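Local coordinates for 6-pyruvoyl tetrahydrobiopterin synthase (Plasmodium vivax, PDB 3LX3), which belongs to the zinc-binding 6-pyruvoyl tetrahydropterin synthase family and assembles from six copies of its chain, at residues A[128-131]-A[135-138]. Residues are numbered along the deposited sequence; the frame is centred on the assembly and turned at random.
With XTN (2-amino-1,5-dihydropteridine-4,6-dione), chain C.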
# COMPACT_ATOMS: atom_id res chain seq x y z
N PRO A 128 1.18 -32.33 2.52
CA PRO A 128 1.49 -33.32 1.47
C PRO A 128 2.08 -32.69 0.21
O PRO A 128 1.50 -32.73 -0.90
CB PRO A 128 0.14 -34.00 1.24
CG PRO A 128 -0.86 -32.94 1.56
CD PRO A 128 -0.27 -32.22 2.75
N ILE A 129 3.27 -32.14 0.41
CA ILE A 129 4.05 -31.50 -0.63
C ILE A 129 5.49 -32.00 -0.57
O ILE A 129 5.94 -32.51 0.44
CB ILE A 129 3.99 -29.96 -0.51
CG1 ILE A 129 4.59 -29.48 0.78
CG2 ILE A 129 2.52 -29.50 -0.69
CD1 ILE A 129 4.55 -27.91 1.00
N LYS A 130 6.21 -31.83 -1.68
CA LYS A 130 7.59 -32.25 -1.78
C LYS A 130 8.58 -31.16 -1.33
O LYS A 130 9.65 -31.47 -0.79
CB LYS A 130 7.90 -32.70 -3.21
CG LYS A 130 7.06 -33.88 -3.70
CD LYS A 130 7.25 -34.12 -5.18
CE LYS A 130 8.73 -34.32 -5.54
NZ LYS A 130 9.48 -35.26 -4.64
N HIS A 131 8.22 -29.90 -1.56
CA HIS A 131 9.07 -28.73 -1.21
C HIS A 131 8.17 -27.69 -0.63
O HIS A 131 7.05 -27.50 -1.13
CB HIS A 131 9.75 -28.12 -2.44
CG HIS A 131 10.36 -29.15 -3.35
ND1 HIS A 131 9.64 -29.71 -4.37
CD2 HIS A 131 11.58 -29.74 -3.38
CE1 HIS A 131 10.41 -30.57 -5.03
NE2 HIS A 131 11.58 -30.63 -4.43
N GLU A 135 4.92 -22.14 -4.87
CA GLU A 135 4.13 -22.86 -5.86
C GLU A 135 3.42 -24.07 -5.25
O GLU A 135 2.21 -24.23 -5.43
CB GLU A 135 5.01 -23.33 -7.00
CG GLU A 135 5.60 -22.28 -7.92
CD GLU A 135 7.01 -21.79 -7.53
OE1 GLU A 135 7.26 -21.60 -6.31
OE2 GLU A 135 7.79 -21.56 -8.48
N GLU A 136 4.15 -24.92 -4.55
CA GLU A 136 3.54 -26.12 -4.00
C GLU A 136 2.61 -25.82 -2.82
O GLU A 136 1.59 -26.49 -2.67
CB GLU A 136 4.61 -27.13 -3.62
CG GLU A 136 5.28 -27.74 -4.86
CD GLU A 136 6.29 -28.83 -4.50
OE1 GLU A 136 5.99 -29.70 -3.66
OE2 GLU A 136 7.31 -28.88 -5.17
N ILE A 137 2.96 -24.82 -2.03
CA ILE A 137 2.07 -24.35 -0.98
C ILE A 137 0.77 -23.84 -1.60
O ILE A 137 -0.33 -24.13 -1.12
CB ILE A 137 2.74 -23.30 -0.08
CG1 ILE A 137 3.83 -23.97 0.73
CG2 ILE A 137 1.75 -22.60 0.87
CD1 ILE A 137 4.77 -22.97 1.41
N GLY A 138 0.88 -23.07 -2.68
CA GLY A 138 -0.31 -22.60 -3.36
C GLY A 138 -1.21 -23.73 -3.87
O GLY A 138 -2.44 -23.68 -3.73
N1 XTN C . 11.66 -19.37 -6.26
C2 XTN C . 10.43 -19.84 -6.51
N2 XTN C . 9.99 -20.00 -7.77
N3 XTN C . 9.59 -20.25 -5.44
C4 XTN C . 9.95 -20.10 -4.16
O4 XTN C . 9.14 -20.43 -3.26
N5 XTN C . 11.68 -19.38 -2.66
C6 XTN C . 12.94 -18.89 -2.45
O6 XTN C . 13.35 -18.74 -1.30
C7 XTN C . 13.77 -18.57 -3.56
N8 XTN C . 13.29 -18.75 -4.79
C4A XTN C . 11.22 -19.56 -3.93
C8A XTN C . 12.05 -19.21 -4.99
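Beside the pocket of 2-amino-1,5-dihydropteridine-4,6-dione in this 6-pyruvoyl tetrahydropterin synthase fold, the first turn of helix 134-149 is tied to the loop that leads into it by the carboxylate of E136, which grips K130 and H131. E136 OE1 accepts hydrogen bonds from two backbone amides: K130 N at 2.9 Å, nearly along the C-O axis, and H131 N at 3.1 Å, from well above the carboxylate plane. E136 OE2 accepts one from the ring nitrogen H131 ND1 at 2.6 Å, a nearly straight bond (166°) that meets the oxygen on its syn side, though tilted out of the carboxylate plane. Histidine suits its place because ND1 can donate to E136 OE2, which lies close to the imidazole plane, while the carboxylate itself stands almost perpendicular to the ring, 82° away. Glutamate suits this place because its chain, extended beyond CG (chi2 -176°), carries both oxygens from the helix across to the loop. S133 OG bonds to E136 N, adding a second link between the approach to the helix and its first turn.

I129 supplies the apolar part. Its CG1 lies between the backbone N and the carbonyl carbon, and the extended chain brings I129 CD1 to 4.0 Å from I137 CG1. Apolar isoleucines suit this buried spot, where I129 also packs on P92 and I137 on F32 and I90.

One residue before E136, E135 turns to the ligand: E135 OE2 accepts hydrogen bonds from N2 of 2-amino-1,5-dihydropteridine-4,6-dione at 2.8 Å and from V68 N of the second subunit. The three donors hold the carboxylate of E136 and probably favour its negative charge, and the ND1 bond helps to orient the H131 ring; the helix turn bearing E135 is thereby fastened to the loop before it.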